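Local coordinates for receptor-like protein kinase ANXUR1 (Arabidopsis thaliana, PDB 6FIG) that probably acts as a cell-surface receptor kinase in plant reproduction, through a glycosylated, calcium-binding malectin-like ectodomain, at residues R190-G195 against A247-T252; R209-D214 against S243-D248; L282-C287 against S362-L367; R234-N239 against K324-Y329. All blocks are in the same frame, centred on the assembly; numbering follows the deposited sequence.

In the fold
The four contacts form a connected cluster in the malectin-like ectodomain: interaction 1 supplies five of the calcium ligands and interaction 3 the sixth, Asn365 O. The ion thus ties together 190-195, 247-252 and 362-367, parts distant in sequence. The centre of interaction 1 lies about 6 Å from that of interaction 2, about 8 Å from that of interaction 3 and about 13 Å from that of interaction 4. Interactions 1 and 2 share Ala247 and Asp248 in the short helical turn 247-250. Along the chain both close before interaction 3 opens, whereas interaction 4 alternates with each of the other three. Strand 363-372 pairs with both 185-192 and 278-287. A second calcium site, at Ser7, Cys8, Pro51, Thr54 and Asn154, is consistent with a duplicated malectin-like module.

Interaction 1 (R190-G195 against A247-T252); sequences RLNVGG and ADIYKT. With CA (calcium ion), chain H.
Asn192 and Thr252 meet around a calcium ion, in a site where a type II beta turn, Asn192 to Gly195, faces a short helical turn of the malectin-like domain. Metal coordination dominates. The amide oxygen Asn192 OD1 binds calcium at 2.3 Å, and the next ligand in sequence is the backbone oxygen Val193 O. From 247-252 come Ile249 O and then Thr252, which chelates the ion through its backbone O and its hydroxyl OG1. With chi1 at 56°, the threonine hydroxyl lies between backbone N and carbonyl carbon, the crowded position, and can thus share the metal with its own carbonyl. Asn365 O from strand 363-372 supplies the sixth protein ligand. The close approach of Asn192 OD1 to Thr252 OG1, 3.1 Å, is no hydrogen bond but follows from their common metal.

Apolar contact is slight: Ile249 CD1 packs at 3.5 Å against Asn192 CB, the two side chains running past each other in opposite directions.

The metal on OD1, with a water and Gln196 O on ND2, together hold the rotation of the asparagine amide. Asn192 CG stands anti to its backbone nitrogen (chi1 -176°), and ND2, which also bonds Gln196 O, donates to the water. That water donates in turn to Asp248 O at 2.6 Å and lies 2.7 Å from Thr252 OG1.

Interaction 2 (R209-D214 against S243-D248); sequences RTWYND and SIAPAD
Trp211 lies against Ala245 and Pro246, and Arg209 reaches the backbone oxygens just before them, joining a loop to the approach of helix 247-250. All the touching residues are buried, but packing is tightest at the indole: Pro246 CD lies 3.5 Å from Trp211 NE1, Pro246 CG makes an off-centre CH-pi contact with the five-membered ring, and Ala245 CB touches Trp211 CH2 at 3.6 Å. The guanidinium end is held more loosely. Bent at chi3 (-63°), the arginine places Arg209 NH2 2.8 Å from Ser243 O in a hydrogen bond, the donor 38° above the carbonyl plane; NH1 adds only weak bonds to Ser243 O and Ile244 O. Trp211 CZ2 lies over the centre of the guanidinium face. In the conformer given, Ser243 OG bonds Asp134 of the second subunit. Asp203 takes both Arg209 NE, as a salt bridge, and Trp211 NE1. Its carboxylate probably offsets the buried positive charge, while the guanidinium spreads its N-H groups over two backbone oxygens.

Interaction 3 (L282-C287 against S362-L367); sequences LRLHFC and SSLNGL. With CA (calcium ion), chain H.
His285 and Gly366 form an antiparallel hydrogen-bonded pair in which His285 N donates to Gly366 O at 2.9 Å, nearly straight at 172°. In return His285 O accepts twice, from Gly366 N and from Asn365 N at 2.9 Å, so that two residues face one: a classic beta bulge. Next to it the Asn365 amide imitates a further strand residue. Asn365 ND2 donates to Cys287 O at 3.0 Å, in the carbonyl plane on a lone pair, and OD1 takes a weak bond from Cys287 N. The bulge leaves Asn365 O to the calcium ion at 2.4 Å.

On the face of Leu284 and Leu367, apolar side chains pack together. These two leucines lie side by side, their CD1 atoms 3.6 Å apart, while Leu364 crosses Leu284 at about a right angle. Leu364 CG, anti to the backbone N (chi1 -179°), brings CD1 within 3.7 Å of Phe286 CE1. The phenyl edge also faces Ser363 O, a buried oxygen that has no hydrogen-bond partner.

Farther out, Tyr250 and Glu368 hold the two ring nitrogens of His285. Strand 278-287 runs between 363-372 and 327-336, and strands 299-303 and 344-351 cover the face of Leu284 and Leu367.

Interaction 4 (R234-N239 against K324-Y329); sequences RINYQN and KGIPMY
Pro327 wedges against Ile235 and Tyr237, where a long loop meets the segment leading into strand 327-336. Pro327 CG stands over one face of the Tyr237 ring, a CH-pi contact of 4.1 Å to the centroid and 18° from the normal, and also touches Ile235 CG2 at 3.5 Å. The methyl gets there because CG2 is the branch anti to the backbone N, CG1 lying anti to the carbonyl carbon (chi1 -56°). Beside this wedge, Asn236 and Ile326 point the same way, and the extended Gln238 chain crosses obliquely to bring NE2 within 3.5 Å of Ile326 CD1. A nearly straight backbone bond, Asn236 N to Gly325 O at 2.9 Å, ties the loop to this segment, while Asn236 O meets Pro327 CD. One water links Asn236 ND2 to Lys324 O, and another donates to both Tyr237 O and Pro327 O.

Helix 247-250 packs against the contact, its Tyr250 touching Ile235 and Pro327; Tyr237 OH bonds Ala245 O, helix 317-321 meets Ile326 and Met328, and strand 278-287 pairs with 327-336.

Interaction 1 (R190-G195 against A247-T252)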
loop_
_atom_site.group_PDB
_atom_site.type_symbol
_atom_site.label_atom_id
_atom_site.label_comp_id
_atom_site.label_asym_id
_atom_site.label_seq_id
_atom_site.Cartn_x
_atom_site.Cartn_y
_atom_site.Cartn_z
ATOM N N ARG A 190 -18.178 -3.336 -11.098
ATOM C CA ARG A 190 -17.728 -3.801 -9.799
ATOM C C ARG A 190 -18.563 -3.122 -8.754
ATOM O O ARG A 190 -18.481 -1.896 -8.593
ATOM C CB ARG A 190 -16.255 -3.460 -9.559
ATOM C CG ARG A 190 -15.759 -3.891 -8.199
ATOM C CD ARG A 190 -14.258 -3.786 -8.062
ATOM N NE ARG A 190 -13.522 -4.751 -8.867
ATOM C CZ ARG A 190 -12.723 -4.476 -9.907
ATOM N NH1 ARG A 190 -12.620 -3.246 -10.386
ATOM N NH2 ARG A 190 -12.047 -5.461 -10.465
ATOM N N LEU A 191 -19.406 -3.907 -8.068
ATOM C CA LEU A 191 -20.445 -3.363 -7.214
ATOM C C LEU A 191 -20.408 -3.879 -5.793
ATOM O O LEU A 191 -20.218 -5.079 -5.561
ATOM C CB LEU A 191 -21.844 -3.680 -7.770
ATOM C CG LEU A 191 -22.106 -3.320 -9.224
ATOM C CD1 LEU A 191 -23.512 -3.736 -9.600
ATOM C CD2 LEU A 191 -21.884 -1.837 -9.502
ATOM N N ASN A 192 -20.582 -2.960 -4.852
ATOM C CA ASN A 192 -20.934 -3.310 -3.483
ATOM C C ASN A 192 -22.454 -3.355 -3.424
ATOM O O ASN A 192 -23.110 -2.318 -3.355
ATOM C CB ASN A 192 -20.405 -2.264 -2.497
ATOM C CG ASN A 192 -20.668 -2.627 -1.061
ATOM O OD1 ASN A 192 -21.081 -3.762 -0.785
ATOM N ND2 ASN A 192 -20.455 -1.686 -0.143
ATOM N N VAL A 193 -22.994 -4.569 -3.455
ATOM C CA VAL A 193 -24.448 -4.768 -3.486
ATOM C C VAL A 193 -25.037 -4.454 -2.098
ATOM O O VAL A 193 -24.622 -5.020 -1.078
ATOM C CB VAL A 193 -24.814 -6.169 -4.015
ATOM C CG1 VAL A 193 -26.323 -6.379 -3.959
ATOM C CG2 VAL A 193 -24.339 -6.323 -5.451
ATOM N N GLY A 194 -25.971 -3.519 -2.091
ATOM C CA GLY A 194 -26.646 -3.100 -0.873
ATOM C C GLY A 194 -25.856 -2.165 0.020
ATOM O O GLY A 194 -26.327 -1.832 1.107
ATOM N N GLY A 195 -24.675 -1.717 -0.416
ATOM C CA GLY A 195 -23.819 -0.883 0.424
ATOM C C GLY A 195 -23.341 0.351 -0.297
ATOM O O GLY A 195 -23.574 0.508 -1.499
ATOM N N ALA A 247 -13.639 -6.551 3.308
ATOM C CA ALA A 247 -14.632 -7.021 4.284
ATOM C C ALA A 247 -15.952 -6.278 4.185
ATOM O O ALA A 247 -17.024 -6.877 4.357
ATOM C CB ALA A 247 -14.095 -6.929 5.693
ATOM N N ASP A 248 -15.890 -4.985 3.877
ATOM C CA ASP A 248 -17.106 -4.187 3.792
ATOM C C ASP A 248 -18.083 -4.639 2.715
ATOM O O ASP A 248 -19.292 -4.435 2.897
ATOM C CB ASP A 248 -16.798 -2.687 3.695
ATOM C CG ASP A 248 -16.538 -2.044 5.081
ATOM O OD1 ASP A 248 -16.790 -2.651 6.153
ATOM O OD2 ASP A 248 -16.083 -0.895 5.125
ATOM N N ILE A 249 -17.610 -5.275 1.636
ATOM C CA ILE A 249 -18.512 -5.854 0.645
ATOM C C ILE A 249 -19.435 -6.869 1.319
ATOM O O ILE A 249 -20.666 -6.858 1.103
ATOM C CB ILE A 249 -17.720 -6.572 -0.486
ATOM C CG1 ILE A 249 -16.983 -5.531 -1.335
ATOM C CG2 ILE A 249 -18.597 -7.504 -1.321
ATOM C CD1 ILE A 249 -17.882 -4.605 -2.112
ATOM N N TYR A 250 -18.837 -7.725 2.133
ATOM C CA TYR A 250 -19.548 -8.844 2.756
ATOM C C TYR A 250 -20.440 -8.417 3.915
ATOM O O TYR A 250 -21.349 -9.165 4.284
ATOM C CB TYR A 250 -18.534 -9.919 3.154
ATOM C CG TYR A 250 -17.791 -10.455 1.960
ATOM C CD1 TYR A 250 -18.452 -11.162 0.968
ATOM C CD2 TYR A 250 -16.438 -10.207 1.784
ATOM C CE1 TYR A 250 -17.785 -11.647 -0.133
ATOM C CE2 TYR A 250 -15.754 -10.699 0.682
ATOM C CZ TYR A 250 -16.436 -11.378 -0.295
ATOM O OH TYR A 250 -15.781 -11.871 -1.395
ATOM N N LYS A 251 -20.229 -7.215 4.458
ATOM C CA LYS A 251 -21.048 -6.716 5.579
ATOM C C LYS A 251 -22.348 -6.016 5.165
ATOM O O LYS A 251 -23.121 -5.567 6.033
ATOM C CB LYS A 251 -20.220 -5.777 6.474
ATOM C CG LYS A 251 -19.085 -6.493 7.168
ATOM C CD LYS A 251 -18.183 -5.536 7.951
ATOM C CE LYS A 251 -16.966 -6.282 8.481
ATOM N NZ LYS A 251 -15.978 -5.399 9.188
ATOM N N THR A 252 -22.592 -5.889 3.862
ATOM C CA THR A 252 -23.855 -5.379 3.368
ATOM C C THR A 252 -24.382 -6.273 2.263
ATOM O O THR A 252 -23.619 -6.894 1.529
ATOM C CB THR A 252 -23.755 -3.954 2.819
ATOM O OG1 THR A 252 -22.760 -3.926 1.796
ATOM C CG2 THR A 252 -23.419 -2.952 3.939
HETATM CA CA CA H . -22.399 -5.508 -0.019
HETATM O O HOH W 1 -20.742 -2.335 2.574
#

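Interaction 2 (R209-D214 against S243-D248)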
loop_
_atom_site.group_PDB
_atom_site.type_symbol
_atom_site.label_atom_id
_atom_site.label_comp_id
_atom_site.label_asym_id
_atom_site.label_seq_id
_atom_site.Cartn_x
_atom_site.Cartn_y
_atom_site.Cartn_z
ATOM N N ARG A 209 -9.159 -0.979 -6.053
ATOM C CA ARG A 209 -10.404 -1.091 -6.800
ATOM C C ARG A 209 -11.511 -0.312 -6.095
ATOM O O ARG A 209 -11.619 -0.334 -4.872
ATOM C CB ARG A 209 -10.866 -2.541 -6.897
ATOM C CG ARG A 209 -9.912 -3.460 -7.634
ATOM C CD ARG A 209 -10.199 -4.931 -7.344
ATOM N NE ARG A 209 -10.005 -5.226 -5.939
ATOM C CZ ARG A 209 -10.072 -6.437 -5.379
ATOM N NH1 ARG A 209 -10.341 -7.522 -6.092
ATOM N NH2 ARG A 209 -9.906 -6.541 -4.070
ATOM N N THR A 210 -12.328 0.374 -6.879
ATOM C CA THR A 210 -13.498 1.045 -6.356
ATOM C C THR A 210 -14.689 0.098 -6.489
ATOM O O THR A 210 -14.893 -0.483 -7.539
ATOM C CB THR A 210 -13.763 2.344 -7.120
ATOM O OG1 THR A 210 -12.601 3.168 -7.004
ATOM C CG2 THR A 210 -14.933 3.090 -6.531
ATOM N N TRP A 211 -15.466 -0.043 -5.421
ATOM C CA TRP A 211 -16.687 -0.877 -5.449
ATOM C C TRP A 211 -17.888 0.070 -5.355
ATOM O O TRP A 211 -18.041 0.784 -4.372
ATOM C CB TRP A 211 -16.687 -1.889 -4.318
ATOM C CG TRP A 211 -15.502 -2.796 -4.274
ATOM C CD1 TRP A 211 -14.212 -2.465 -3.895
ATOM C CD2 TRP A 211 -15.463 -4.176 -4.663
ATOM N NE1 TRP A 211 -13.403 -3.575 -3.997
ATOM C CE2 TRP A 211 -14.141 -4.632 -4.470
ATOM C CE3 TRP A 211 -16.436 -5.088 -5.121
ATOM C CZ2 TRP A 211 -13.761 -5.931 -4.747
ATOM C CZ3 TRP A 211 -16.054 -6.375 -5.373
ATOM C CH2 TRP A 211 -14.736 -6.791 -5.190
ATOM N N TYR A 212 -18.733 0.093 -6.373
ATOM C CA TYR A 212 -19.800 1.095 -6.457
ATOM C C TYR A 212 -21.134 0.542 -5.968
ATOM O O TYR A 212 -21.439 -0.650 -6.153
ATOM C CB TYR A 212 -19.964 1.542 -7.895
ATOM C CG TYR A 212 -18.747 2.236 -8.457
ATOM C CD1 TYR A 212 -18.594 3.598 -8.318
ATOM C CD2 TYR A 212 -17.751 1.515 -9.118
ATOM C CE1 TYR A 212 -17.471 4.245 -8.843
ATOM C CE2 TYR A 212 -16.633 2.146 -9.649
ATOM C CZ TYR A 212 -16.500 3.505 -9.500
ATOM O OH TYR A 212 -15.385 4.116 -10.018
ATOM N N ASN A 213 -21.945 1.415 -5.397
ATOM C CA ASN A 213 -23.292 1.018 -5.021
ATOM C C ASN A 213 -24.055 0.483 -6.247
ATOM O O ASN A 213 -23.881 0.972 -7.369
ATOM C CB ASN A 213 -24.041 2.166 -4.364
ATOM C CG ASN A 213 -25.477 1.798 -4.042
ATOM O OD1 ASN A 213 -26.375 2.167 -4.779
ATOM N ND2 ASN A 213 -25.694 1.043 -2.965
ATOM N N ASP A 214 -24.872 -0.555 -6.021
ATOM C CA ASP A 214 -25.558 -1.259 -7.111
ATOM C C ASP A 214 -26.896 -0.677 -7.544
ATOM O O ASP A 214 -27.428 -1.090 -8.565
ATOM C CB ASP A 214 -25.752 -2.730 -6.754
ATOM C CG ASP A 214 -26.773 -2.926 -5.666
ATOM O OD1 ASP A 214 -26.660 -2.234 -4.623
ATOM O OD2 ASP A 214 -27.701 -3.751 -5.857
ATOM N N SER A 243 -7.672 -10.625 -0.733
ATOM C CA SER A 243 -7.622 -9.860 -1.976
ATOM C C SER A 243 -8.837 -10.023 -2.874
ATOM O O SER A 243 -9.055 -9.203 -3.771
ATOM C CB SER A 243 -6.385 -10.218 -2.819
ATOM O OG SER A 243 -5.205 -9.941 -2.121
ATOM N N ILE A 244 -9.649 -11.079 -2.662
ATOM C CA ILE A 244 -10.834 -11.264 -3.481
ATOM C C ILE A 244 -11.760 -10.053 -3.386
ATOM O O ILE A 244 -12.224 -9.543 -4.391
ATOM C CB ILE A 244 -11.571 -12.580 -3.127
ATOM C CG1 ILE A 244 -10.774 -13.792 -3.660
ATOM C CG2 ILE A 244 -12.988 -12.585 -3.620
ATOM C CD1 ILE A 244 -10.793 -13.967 -5.176
ATOM N N ALA A 245 -11.998 -9.584 -2.165
ATOM C CA ALA A 245 -12.868 -8.412 -1.956
ATOM C C ALA A 245 -12.731 -7.981 -0.503
ATOM O O ALA A 245 -12.516 -8.823 0.367
ATOM C CB ALA A 245 -14.314 -8.748 -2.250
ATOM N N PRO A 246 -12.853 -6.680 -0.237
ATOM C CA PRO A 246 -12.723 -6.198 1.119
ATOM C C PRO A 246 -13.900 -6.554 2.012
ATOM O O PRO A 246 -15.022 -6.839 1.542
ATOM C CB PRO A 246 -12.622 -4.673 0.944
ATOM C CG PRO A 246 -13.332 -4.403 -0.314
ATOM C CD PRO A 246 -13.076 -5.588 -1.191
ATOM N N ALA A 247 -13.639 -6.551 3.308
ATOM C CA ALA A 247 -14.632 -7.021 4.284
ATOM C C ALA A 247 -15.952 -6.278 4.185
ATOM O O ALA A 247 -17.024 -6.877 4.357
ATOM C CB ALA A 247 -14.095 -6.929 5.693
ATOM N N ASP A 248 -15.890 -4.985 3.877
ATOM C CA ASP A 248 -17.106 -4.187 3.792
ATOM C C ASP A 248 -18.083 -4.639 2.715
ATOM O O ASP A 248 -19.292 -4.435 2.897
ATOM C CB ASP A 248 -16.798 -2.687 3.695
ATOM C CG ASP A 248 -16.538 -2.044 5.081
ATOM O OD1 ASP A 248 -16.790 -2.651 6.153
ATOM O OD2 ASP A 248 -16.083 -0.895 5.125
#

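Interaction 3 (L282-C287 against S362-L367)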
loop_
_atom_site.group_PDB
_atom_site.type_symbol
_atom_site.label_atom_id
_atom_site.label_comp_id
_atom_site.label_asym_id
_atom_site.label_seq_id
_atom_site.Cartn_x
_atom_site.Cartn_y
_atom_site.Cartn_z
ATOM N N LEU A 282 -19.525 -13.456 -14.481
ATOM C CA LEU A 282 -20.155 -12.764 -13.368
ATOM C C LEU A 282 -19.676 -13.446 -12.105
ATOM O O LEU A 282 -19.845 -14.658 -11.936
ATOM C CB LEU A 282 -21.679 -12.840 -13.422
ATOM C CG LEU A 282 -22.380 -11.994 -14.471
ATOM C CD1 LEU A 282 -22.184 -12.580 -15.868
ATOM C CD2 LEU A 282 -23.855 -11.893 -14.128
ATOM N N ARG A 283 -19.057 -12.656 -11.246
ATOM C CA ARG A 283 -18.602 -13.084 -9.933
ATOM C C ARG A 283 -19.574 -12.567 -8.894
ATOM O O ARG A 283 -19.673 -11.367 -8.681
ATOM C CB ARG A 283 -17.197 -12.538 -9.645
ATOM C CG ARG A 283 -16.714 -12.976 -8.279
ATOM C CD ARG A 283 -15.231 -12.757 -8.109
ATOM N NE ARG A 283 -14.540 -13.779 -8.854
ATOM C CZ ARG A 283 -13.231 -13.952 -8.879
ATOM N NH1 ARG A 283 -12.420 -13.129 -8.192
ATOM N NH2 ARG A 283 -12.738 -14.976 -9.555
ATOM N N LEU A 284 -20.322 -13.491 -8.266
ATOM C CA LEU A 284 -21.302 -13.127 -7.258
ATOM C C LEU A 284 -20.691 -13.371 -5.906
ATOM O O LEU A 284 -20.209 -14.461 -5.640
ATOM C CB LEU A 284 -22.580 -13.967 -7.423
ATOM C CG LEU A 284 -23.551 -13.476 -8.504
ATOM C CD1 LEU A 284 -22.983 -13.489 -9.901
ATOM C CD2 LEU A 284 -24.795 -14.347 -8.466
ATOM N N HIS A 285 -20.691 -12.336 -5.078
ATOM C CA HIS A 285 -20.118 -12.386 -3.746
ATOM C C HIS A 285 -21.241 -12.555 -2.717
ATOM O O HIS A 285 -22.226 -11.805 -2.749
ATOM C CB HIS A 285 -19.371 -11.084 -3.445
ATOM C CG HIS A 285 -18.146 -10.880 -4.271
ATOM N ND1 HIS A 285 -16.899 -11.304 -3.866
ATOM C CD2 HIS A 285 -17.981 -10.302 -5.476
ATOM C CE1 HIS A 285 -16.016 -10.979 -4.793
ATOM N NE2 HIS A 285 -16.640 -10.362 -5.774
ATOM N N PHE A 286 -21.044 -13.500 -1.803
ATOM C CA PHE A 286 -22.056 -13.800 -0.777
ATOM C C PHE A 286 -21.452 -13.875 0.604
ATOM O O PHE A 286 -20.335 -14.338 0.767
ATOM C CB PHE A 286 -22.732 -15.138 -1.042
ATOM C CG PHE A 286 -23.436 -15.239 -2.352
ATOM C CD1 PHE A 286 -24.725 -14.727 -2.522
ATOM C CD2 PHE A 286 -22.859 -15.955 -3.412
ATOM C CE1 PHE A 286 -25.395 -14.888 -3.724
ATOM C CE2 PHE A 286 -23.528 -16.104 -4.606
ATOM C CZ PHE A 286 -24.802 -15.587 -4.767
ATOM N N CYS A 287 -22.226 -13.492 1.619
ATOM C CA CYS A 287 -21.855 -13.734 2.997
ATOM C C CYS A 287 -23.146 -13.596 3.789
ATOM O O CYS A 287 -23.809 -12.555 3.724
ATOM C CB CYS A 287 -20.807 -12.742 3.504
ATOM S SG CYS A 287 -20.296 -13.014 5.224
ATOM N N SER A 362 -33.977 -13.945 -1.103
ATOM C CA SER A 362 -32.713 -14.079 -1.824
ATOM C C SER A 362 -31.833 -12.906 -1.424
ATOM O O SER A 362 -32.324 -11.893 -0.941
ATOM C CB SER A 362 -32.943 -14.082 -3.327
ATOM O OG SER A 362 -33.529 -12.869 -3.762
ATOM N N SER A 363 -30.530 -13.061 -1.595
ATOM C CA SER A 363 -29.608 -11.966 -1.264
ATOM C C SER A 363 -28.317 -12.074 -2.052
ATOM O O SER A 363 -27.977 -13.126 -2.589
ATOM C CB SER A 363 -29.317 -11.892 0.237
ATOM O OG SER A 363 -28.532 -12.994 0.673
ATOM N N LEU A 364 -27.617 -10.948 -2.099
ATOM C CA LEU A 364 -26.358 -10.838 -2.798
ATOM C C LEU A 364 -25.554 -9.726 -2.109
ATOM O O LEU A 364 -26.130 -8.695 -1.734
ATOM C CB LEU A 364 -26.606 -10.495 -4.265
ATOM C CG LEU A 364 -25.353 -10.354 -5.166
ATOM C CD1 LEU A 364 -24.612 -11.668 -5.291
ATOM C CD2 LEU A 364 -25.781 -9.838 -6.529
ATOM N N ASN A 365 -24.242 -9.931 -1.955
ATOM C CA ASN A 365 -23.392 -8.944 -1.242
ATOM C C ASN A 365 -22.487 -8.115 -2.153
ATOM O O ASN A 365 -22.143 -6.991 -1.819
ATOM C CB ASN A 365 -22.526 -9.630 -0.196
ATOM C CG ASN A 365 -23.335 -10.424 0.833
ATOM O OD1 ASN A 365 -24.007 -11.400 0.463
ATOM N ND2 ASN A 365 -23.238 -10.055 2.131
ATOM N N GLY A 366 -22.116 -8.664 -3.296
ATOM C CA GLY A 366 -21.222 -7.975 -4.222
ATOM C C GLY A 366 -21.343 -8.581 -5.595
ATOM O O GLY A 366 -21.809 -9.726 -5.749
ATOM N N LEU A 367 -20.877 -7.842 -6.604
ATOM C CA LEU A 367 -20.950 -8.322 -7.972
ATOM C C LEU A 367 -19.855 -7.724 -8.820
ATOM O O LEU A 367 -19.729 -6.515 -8.864
ATOM C CB LEU A 367 -22.300 -7.971 -8.597
ATOM C CG LEU A 367 -22.567 -8.421 -10.036
ATOM C CD1 LEU A 367 -22.480 -9.938 -10.233
ATOM C CD2 LEU A 367 -23.926 -7.906 -10.460
HETATM CA CA CA H . -22.399 -5.508 -0.019
#

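Interaction 4 (R234-N239 against K324-Y329)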
loop_
_atom_site.group_PDB
_atom_site.type_symbol
_atom_site.label_atom_id
_atom_site.label_comp_id
_atom_site.label_asym_id
_atom_site.label_seq_id
_atom_site.Cartn_x
_atom_site.Cartn_y
_atom_site.Cartn_z
ATOM N N ARG A 234 -17.736 -9.876 12.428
ATOM C CA ARG A 234 -16.461 -10.203 11.798
ATOM C C ARG A 234 -16.706 -11.113 10.595
ATOM O O ARG A 234 -17.505 -12.063 10.660
ATOM C CB ARG A 234 -15.451 -10.852 12.769
ATOM C CG ARG A 234 -14.033 -10.890 12.187
ATOM C CD ARG A 234 -12.959 -11.464 13.112
ATOM N NE ARG A 234 -11.756 -11.865 12.357
ATOM C CZ ARG A 234 -10.818 -11.038 11.867
ATOM N NH1 ARG A 234 -10.898 -9.717 12.040
ATOM N NH2 ARG A 234 -9.775 -11.536 11.190
ATOM N N ILE A 235 -16.051 -10.767 9.493
ATOM C CA ILE A 235 -16.032 -11.584 8.294
ATOM C C ILE A 235 -14.889 -12.572 8.466
ATOM O O ILE A 235 -13.727 -12.179 8.605
ATOM C CB ILE A 235 -15.834 -10.741 7.017
ATOM C CG1 ILE A 235 -16.920 -9.637 6.908
ATOM C CG2 ILE A 235 -15.820 -11.642 5.780
ATOM C CD1 ILE A 235 -18.362 -10.139 6.933
ATOM N N ASN A 236 -15.226 -13.848 8.420
ATOM C CA ASN A 236 -14.295 -14.932 8.641
ATOM C C ASN A 236 -13.851 -15.561 7.317
ATOM O O ASN A 236 -14.454 -16.506 6.821
ATOM C CB ASN A 236 -14.981 -15.969 9.536
ATOM C CG ASN A 236 -14.112 -17.158 9.825
ATOM O OD1 ASN A 236 -12.901 -17.119 9.614
ATOM N ND2 ASN A 236 -14.742 -18.245 10.320
ATOM N N TYR A 237 -12.779 -15.033 6.739
ATOM C CA TYR A 237 -12.365 -15.458 5.403
ATOM C C TYR A 237 -11.933 -16.932 5.252
ATOM O O TYR A 237 -11.992 -17.463 4.154
ATOM C CB TYR A 237 -11.228 -14.556 4.882
ATOM C CG TYR A 237 -11.678 -13.198 4.365
ATOM C CD1 TYR A 237 -12.006 -12.168 5.235
ATOM C CD2 TYR A 237 -11.730 -12.934 3.003
ATOM C CE1 TYR A 237 -12.409 -10.928 4.759
ATOM C CE2 TYR A 237 -12.126 -11.687 2.510
ATOM C CZ TYR A 237 -12.435 -10.682 3.402
ATOM O OH TYR A 237 -12.813 -9.456 2.916
ATOM N N GLN A 238 -11.440 -17.552 6.321
ATOM C CA GLN A 238 -10.862 -18.915 6.251
ATOM C C GLN A 238 -9.725 -18.973 5.205
ATOM O O GLN A 238 -8.777 -18.219 5.332
ATOM C CB GLN A 238 -11.944 -19.984 6.025
ATOM C CG GLN A 238 -12.919 -20.116 7.169
ATOM C CD GLN A 238 -13.832 -21.342 7.021
ATOM O OE1 GLN A 238 -14.249 -21.707 5.906
ATOM N NE2 GLN A 238 -14.150 -21.969 8.144
ATOM N N ASN A 239 -9.817 -19.816 4.170
ATOM C CA ASN A 239 -8.748 -19.898 3.173
ATOM C C ASN A 239 -9.070 -19.111 1.907
ATOM O O ASN A 239 -8.282 -19.154 0.967
ATOM C CB ASN A 239 -8.393 -21.348 2.811
ATOM C CG ASN A 239 -7.879 -22.144 3.996
ATOM O OD1 ASN A 239 -7.035 -21.675 4.752
ATOM N ND2 ASN A 239 -8.373 -23.360 4.146
ATOM N N LYS A 324 -22.513 -18.845 9.250
ATOM C CA LYS A 324 -22.689 -17.399 9.266
ATOM C C LYS A 324 -21.336 -16.704 9.315
ATOM O O LYS A 324 -20.442 -17.117 10.051
ATOM C CB LYS A 324 -23.493 -17.025 10.515
ATOM C CG LYS A 324 -23.923 -15.579 10.636
ATOM C CD LYS A 324 -24.498 -15.378 12.025
ATOM C CE LYS A 324 -25.382 -14.160 12.107
ATOM N NZ LYS A 324 -26.075 -14.177 13.425
ATOM N N GLY A 325 -21.192 -15.650 8.521
ATOM C CA GLY A 325 -19.998 -14.819 8.546
ATOM C C GLY A 325 -18.855 -15.259 7.657
ATOM O O GLY A 325 -17.882 -14.525 7.556
ATOM N N ILE A 326 -18.959 -16.403 6.989
ATOM C CA ILE A 326 -17.909 -16.843 6.044
ATOM C C ILE A 326 -18.258 -16.293 4.661
ATOM O O ILE A 326 -19.351 -16.558 4.151
ATOM C CB ILE A 326 -17.769 -18.384 6.006
ATOM C CG1 ILE A 326 -17.281 -18.909 7.360
ATOM C CG2 ILE A 326 -16.831 -18.842 4.898
ATOM C CD1 ILE A 326 -17.260 -20.412 7.492
ATOM N N PRO A 327 -17.343 -15.519 4.047
ATOM C CA PRO A 327 -17.579 -14.968 2.731
ATOM C C PRO A 327 -17.243 -15.997 1.653
ATOM O O PRO A 327 -16.489 -16.947 1.885
ATOM C CB PRO A 327 -16.594 -13.797 2.667
ATOM C CG PRO A 327 -15.428 -14.290 3.460
ATOM C CD PRO A 327 -16.015 -15.134 4.566
ATOM N N MET A 328 -17.783 -15.776 0.463
ATOM C CA MET A 328 -17.494 -16.627 -0.683
ATOM C C MET A 328 -17.850 -15.888 -1.944
ATOM O O MET A 328 -18.483 -14.826 -1.925
ATOM C CB MET A 328 -18.320 -17.915 -0.620
ATOM C CG MET A 328 -19.808 -17.641 -0.636
ATOM S SD MET A 328 -20.842 -19.068 -1.052
ATOM C CE MET A 328 -20.489 -19.241 -2.791
ATOM N N TYR A 329 -17.478 -16.488 -3.059
ATOM C CA TYR A 329 -17.954 -16.032 -4.340
ATOM C C TYR A 329 -18.198 -17.226 -5.244
ATOM O O TYR A 329 -17.678 -18.329 -5.006
ATOM C CB TYR A 329 -16.955 -15.052 -4.981
ATOM C CG TYR A 329 -15.653 -15.699 -5.343
ATOM C CD1 TYR A 329 -14.640 -15.810 -4.409
ATOM C CD2 TYR A 329 -15.450 -16.236 -6.614
ATOM C CE1 TYR A 329 -13.444 -16.436 -4.708
ATOM C CE2 TYR A 329 -14.253 -16.860 -6.941
ATOM C CZ TYR A 329 -13.242 -16.931 -5.988
ATOM O OH TYR A 329 -12.044 -17.549 -6.243
HETATM O O HOH W 2 -17.837 -17.258 10.763
HETATM O O HOH W 3 -14.227 -18.213 2.851
#